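Putative citrate lyase (Ralstonia eutropha, PDB 3QQW) is a putative lyase of the HpcH/HpaI aldolase/citrate lyase family that probably uses magnesium and may cleave (S)-citramalyl-CoA. Local coordinates at residues G30-Q42 against M70-R84. Residues are numbered along the deposited sequence; the frame is centred on the assembly and turned at random.
Sequences GSEKLIGKAMDLQ and MVARMIASDRNVHGR
M74 is the knob of this contact: its side chain sits in a hole formed by E32, I35, G36 and M39. The chain bends at chi2 and chi3, which lays CE beside the backbone of helix 32-42, 3.5 Å from E32 O. M70, M74 and M39 are all selenomethionines. M39 reaches across with an extended chain, and its CE touches the backbone of M74 and CB of N80. I35 and M70 meet tip to tip, CD1 to SE at 3.8 Å.

Two salt bridges flank this apolar centre. R73 grips E32 end-on, with NH2 2.9 Å from OE1 and NH1 3.2 Å from OE2. E32 CD sits at the edge of the guanidinium, in its plane, but the carboxylate is turned 60° against it, and both oxygens are met from above the carboxylate plane. R79 holds D40 side-on instead. Its NE is 3.0 Å from D40 OD1, on the syn side, and its NH2 bonds OD2. CA of G36 lies 3.4 Å over the centre of the same guanidinium, so one face of the group covers the backbone at G36, which has no side chain there. Water 2 joins D40 OD1 to R79 O.

These helices follow the first two strands of a TIM barrel, 25-29 and 49-54. The segments 32-42 and 70-76 run nearly parallel, 20° apart. I35 and V71 both continue inward onto C53 of strand 49-54.

Beyond helix 64-76 the chain turns back through S77-N80 toward strand 85-88. N80 ND2 bonds I75 O, which ties this turn to the helix end. Q42 NE2 donates to R84 O at 3.1 Å from above the carbonyl plane, and also to F49 O. Water 3 links Q42 OE1 with R84 N, while R84 NE pairs with D50.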
loop_
_atom_site.group_PDB
_atom_site.type_symbol
_atom_site.label_atom_id
_atom_site.label_comp_id
_atom_site.label_asym_id
_atom_site.label_seq_id
_atom_site.Cartn_x
_atom_site.Cartn_y
_atom_site.Cartn_z
ATOM N N GLY C 30 27.005 -10.702 -19.749
ATOM C CA GLY C 30 27.994 -11.040 -18.736
ATOM C C GLY C 30 29.362 -11.410 -19.253
ATOM O O GLY C 30 30.312 -11.395 -18.482
ATOM N N SER C 31 29.484 -11.785 -20.532
ATOM C CA SER C 31 30.763 -12.148 -21.130
ATOM C C SER C 31 31.250 -11.059 -22.080
ATOM O O SER C 31 30.435 -10.305 -22.612
ATOM C CB SER C 31 30.624 -13.466 -21.881
ATOM O OG SER C 31 29.843 -13.301 -23.052
ATOM N N GLU C 32 32.566 -11.014 -22.336
ATOM C CA GLU C 32 33.177 -10.058 -23.275
ATOM C C GLU C 32 32.532 -10.157 -24.679
ATOM O O GLU C 32 32.228 -9.133 -25.287
ATOM C CB GLU C 32 34.684 -10.319 -23.380
ATOM C CG GLU C 32 35.400 -9.277 -24.222
ATOM C CD GLU C 32 36.906 -9.396 -24.280
ATOM O OE1 GLU C 32 37.515 -9.946 -23.334
ATOM O OE2 GLU C 32 37.481 -8.942 -25.291
ATOM N N LYS C 33 32.324 -11.398 -25.170
ATOM C CA LYS C 33 31.698 -11.703 -26.462
ATOM C C LYS C 33 30.291 -11.083 -26.533
ATOM O O LYS C 33 30.003 -10.310 -27.456
ATOM C CB LYS C 33 31.630 -13.233 -26.679
ATOM N N LEU C 34 29.432 -11.400 -25.537
ATOM C CA LEU C 34 28.066 -10.904 -25.495
ATOM C C LEU C 34 27.985 -9.393 -25.251
ATOM O O LEU C 34 27.069 -8.773 -25.786
ATOM C CB LEU C 34 27.222 -11.670 -24.478
ATOM C CG LEU C 34 26.977 -13.138 -24.818
ATOM C CD1 LEU C 34 26.372 -13.849 -23.636
ATOM C CD2 LEU C 34 26.087 -13.301 -26.039
ATOM N N ILE C 35 28.944 -8.800 -24.485
ATOM C CA ILE C 35 29.005 -7.358 -24.260
ATOM C C ILE C 35 29.306 -6.683 -25.624
ATOM O O ILE C 35 28.592 -5.756 -26.019
ATOM C CB ILE C 35 30.017 -6.979 -23.145
ATOM C CG1 ILE C 35 29.456 -7.332 -21.729
ATOM C CG2 ILE C 35 30.411 -5.500 -23.218
ATOM C CD1 ILE C 35 30.577 -7.591 -20.600
ATOM N N GLY C 36 30.324 -7.205 -26.331
ATOM C CA GLY C 36 30.717 -6.762 -27.657
ATOM C C GLY C 36 29.533 -6.753 -28.598
ATOM O O GLY C 36 29.156 -5.693 -29.086
ATOM N N LYS C 37 28.862 -7.908 -28.745
ATOM C CA LYS C 37 27.684 -8.115 -29.604
ATOM C C LYS C 37 26.535 -7.128 -29.276
ATOM O O LYS C 37 25.938 -6.563 -30.197
ATOM C CB LYS C 37 27.179 -9.552 -29.479
ATOM C CG LYS C 37 27.985 -10.569 -30.293
ATOM C CD LYS C 37 27.323 -11.936 -30.162
ATOM C CE LYS C 37 28.046 -13.061 -30.849
ATOM N NZ LYS C 37 27.538 -14.385 -30.379
ATOM N N ALA C 38 26.271 -6.881 -27.967
ATOM C CA ALA C 38 25.245 -5.959 -27.482
ATOM C C ALA C 38 25.608 -4.518 -27.862
ATOM O O ALA C 38 24.741 -3.768 -28.328
ATOM C CB ALA C 38 25.084 -6.097 -25.986
HETATM N N MSE C 39 26.908 -4.154 -27.755
HETATM C CA MSE C 39 27.403 -2.824 -28.148
HETATM C C MSE C 39 27.243 -2.643 -29.623
HETATM O O MSE C 39 26.812 -1.577 -30.039
HETATM C CB MSE C 39 28.853 -2.613 -27.742
HETATM C CG MSE C 39 29.012 -2.314 -26.267
HETATM SE SE MSE C 39 30.890 -2.377 -25.806
HETATM C CE MSE C 39 30.709 -1.878 -23.866
ATOM N N ASP C 40 27.537 -3.691 -30.413
ATOM C CA ASP C 40 27.361 -3.695 -31.887
ATOM C C ASP C 40 25.884 -3.607 -32.274
ATOM O O ASP C 40 25.563 -3.017 -33.290
ATOM C CB ASP C 40 27.961 -4.961 -32.527
ATOM C CG ASP C 40 29.455 -5.114 -32.379
ATOM O OD1 ASP C 40 30.126 -4.128 -31.944
ATOM O OD2 ASP C 40 29.967 -6.212 -32.685
ATOM N N LEU C 41 24.992 -4.208 -31.460
ATOM C CA LEU C 41 23.564 -4.200 -31.706
ATOM C C LEU C 41 23.007 -2.790 -31.443
ATOM O O LEU C 41 22.057 -2.393 -32.125
ATOM C CB LEU C 41 22.899 -5.271 -30.843
ATOM C CG LEU C 41 21.462 -5.644 -31.174
ATOM C CD1 LEU C 41 21.351 -6.263 -32.559
ATOM C CD2 LEU C 41 20.872 -6.530 -30.086
ATOM N N GLN C 42 23.657 -1.994 -30.514
ATOM C CA GLN C 42 23.302 -0.591 -30.265
ATOM C C GLN C 42 23.634 0.245 -31.503
ATOM O O GLN C 42 22.954 1.227 -31.790
ATOM C CB GLN C 42 24.041 -0.030 -29.055
ATOM C CG GLN C 42 23.515 -0.516 -27.716
ATOM C CD GLN C 42 24.265 0.066 -26.534
ATOM O OE1 GLN C 42 25.505 -0.012 -26.417
ATOM N NE2 GLN C 42 23.502 0.543 -25.563
HETATM N N MSE C 70 37.807 -6.583 -17.478
HETATM C CA MSE C 70 37.306 -6.801 -18.836
HETATM C C MSE C 70 36.142 -5.817 -19.066
HETATM O O MSE C 70 36.116 -5.150 -20.095
HETATM C CB MSE C 70 36.879 -8.288 -19.018
HETATM C CG MSE C 70 36.184 -8.590 -20.335
HETATM SE SE MSE C 70 34.297 -8.101 -20.298
HETATM C CE MSE C 70 33.517 -9.654 -19.258
ATOM N N VAL C 71 35.226 -5.681 -18.072
ATOM C CA VAL C 71 34.052 -4.798 -18.172
ATOM C C VAL C 71 34.539 -3.350 -18.400
ATOM O O VAL C 71 34.151 -2.735 -19.392
ATOM C CB VAL C 71 33.119 -4.952 -16.930
ATOM C CG1 VAL C 71 32.150 -3.775 -16.771
ATOM C CG2 VAL C 71 32.364 -6.273 -16.966
ATOM N N ALA C 72 35.443 -2.851 -17.538
ATOM C CA ALA C 72 36.013 -1.509 -17.654
ATOM C C ALA C 72 36.637 -1.279 -19.026
ATOM O O ALA C 72 36.356 -0.265 -19.651
ATOM C CB ALA C 72 37.062 -1.291 -16.565
ATOM N N ARG C 73 37.438 -2.248 -19.509
ATOM C CA ARG C 73 38.097 -2.203 -20.809
ATOM C C ARG C 73 37.064 -2.106 -21.948
ATOM O O ARG C 73 37.226 -1.292 -22.840
ATOM C CB ARG C 73 39.028 -3.429 -20.991
ATOM C CG ARG C 73 39.665 -3.502 -22.383
ATOM C CD ARG C 73 40.693 -4.607 -22.588
ATOM N NE ARG C 73 40.278 -5.916 -22.074
ATOM C CZ ARG C 73 39.485 -6.783 -22.707
ATOM N NH1 ARG C 73 38.967 -6.480 -23.895
ATOM N NH2 ARG C 73 39.176 -7.942 -22.141
HETATM N N MSE C 74 36.012 -2.921 -21.905
HETATM C CA MSE C 74 34.949 -2.956 -22.907
HETATM C C MSE C 74 34.203 -1.631 -22.940
HETATM O O MSE C 74 33.960 -1.108 -24.019
HETATM C CB MSE C 74 33.974 -4.126 -22.609
HETATM C CG MSE C 74 34.598 -5.491 -22.916
HETATM SE SE MSE C 74 35.256 -5.662 -24.756
HETATM C CE MSE C 74 33.611 -5.910 -25.651
ATOM N N ILE C 75 33.862 -1.076 -21.759
ATOM C CA ILE C 75 33.121 0.187 -21.635
ATOM C C ILE C 75 34.006 1.366 -22.158
ATOM O O ILE C 75 33.494 2.251 -22.828
ATOM C CB ILE C 75 32.587 0.396 -20.174
ATOM C CG1 ILE C 75 31.467 -0.630 -19.857
ATOM C CG2 ILE C 75 32.078 1.824 -19.949
ATOM C CD1 ILE C 75 30.896 -0.588 -18.420
ATOM N N ALA C 76 35.306 1.343 -21.877
ATOM C CA ALA C 76 36.246 2.377 -22.309
ATOM C C ALA C 76 36.564 2.295 -23.798
ATOM O O ALA C 76 36.963 3.297 -24.378
ATOM C CB ALA C 76 37.547 2.259 -21.518
ATOM N N SER C 77 36.423 1.110 -24.403
ATOM C CA SER C 77 36.831 0.841 -25.782
ATOM C C SER C 77 36.009 1.577 -26.826
ATOM O O SER C 77 34.898 2.016 -26.554
ATOM C CB SER C 77 36.804 -0.658 -26.075
ATOM O OG SER C 77 35.473 -1.116 -26.214
ATOM N N ASP C 78 36.578 1.673 -28.037
ATOM C CA ASP C 78 36.011 2.264 -29.251
ATOM C C ASP C 78 34.768 1.485 -29.704
ATOM O O ASP C 78 33.904 2.050 -30.394
ATOM C CB ASP C 78 37.075 2.292 -30.355
ATOM C CG ASP C 78 38.240 3.225 -30.046
ATOM O OD1 ASP C 78 38.017 4.241 -29.349
ATOM O OD2 ASP C 78 39.371 2.955 -30.534
ATOM N N ARG C 79 34.682 0.198 -29.299
ATOM C CA ARG C 79 33.556 -0.707 -29.555
ATOM C C ARG C 79 32.286 -0.135 -28.914
ATOM O O ARG C 79 31.190 -0.327 -29.442
ATOM C CB ARG C 79 33.869 -2.100 -28.978
ATOM C CG ARG C 79 32.848 -3.177 -29.313
ATOM C CD ARG C 79 33.487 -4.183 -30.214
ATOM N NE ARG C 79 32.551 -5.230 -30.627
ATOM C CZ ARG C 79 32.758 -6.519 -30.408
ATOM N NH1 ARG C 79 33.827 -6.922 -29.729
ATOM N NH2 ARG C 79 31.897 -7.416 -30.852
ATOM N N ASN C 80 32.448 0.568 -27.774
ATOM C CA ASN C 80 31.360 1.217 -27.069
ATOM C C ASN C 80 31.158 2.557 -27.747
ATOM O O ASN C 80 31.728 3.567 -27.334
ATOM C CB ASN C 80 31.651 1.319 -25.555
ATOM C CG ASN C 80 30.629 2.098 -24.783
ATOM O OD1 ASN C 80 29.556 2.403 -25.295
ATOM N ND2 ASN C 80 30.967 2.505 -23.559
ATOM N N VAL C 81 30.364 2.552 -28.818
ATOM C CA VAL C 81 30.117 3.713 -29.660
ATOM C C VAL C 81 29.163 4.726 -29.006
ATOM O O VAL C 81 29.452 5.914 -29.003
ATOM C CB VAL C 81 29.594 3.264 -31.053
ATOM C CG1 VAL C 81 29.212 4.465 -31.907
ATOM C CG2 VAL C 81 30.634 2.406 -31.770
ATOM N N HIS C 82 28.032 4.273 -28.489
ATOM C CA HIS C 82 27.003 5.171 -27.975
ATOM C C HIS C 82 27.170 5.577 -26.513
ATOM O O HIS C 82 26.463 6.484 -26.080
ATOM C CB HIS C 82 25.606 4.569 -28.208
ATOM C CG HIS C 82 25.254 4.548 -29.664
ATOM N ND1 HIS C 82 24.982 5.714 -30.361
ATOM C CD2 HIS C 82 25.201 3.509 -30.527
ATOM C CE1 HIS C 82 24.748 5.343 -31.610
ATOM N NE2 HIS C 82 24.882 4.033 -31.760
ATOM N N GLY C 83 28.110 4.966 -25.790
ATOM C CA GLY C 83 28.380 5.302 -24.396
ATOM C C GLY C 83 27.199 5.006 -23.502
ATOM O O GLY C 83 26.999 5.681 -22.495
ATOM N N ARG C 84 26.429 3.975 -23.865
ATOM C CA ARG C 84 25.186 3.570 -23.191
ATOM C C ARG C 84 25.343 2.186 -22.619
ATOM O O ARG C 84 24.438 1.334 -22.691
ATOM C CB ARG C 84 23.969 3.668 -24.168
ATOM C CG ARG C 84 23.469 5.123 -24.408
ATOM C CD ARG C 84 23.371 6.034 -23.169
ATOM N NE ARG C 84 22.625 5.427 -22.047
ATOM C CZ ARG C 84 22.694 5.842 -20.780
ATOM N NH1 ARG C 84 23.461 6.870 -20.452
ATOM N NH2 ARG C 84 22.004 5.219 -19.830
HETATM O O HOH W 1 27.510 1.308 -28.848
HETATM O O HOH W 2 30.228 -1.351 -31.907
HETATM O O HOH W 3 27.023 1.993 -25.777
#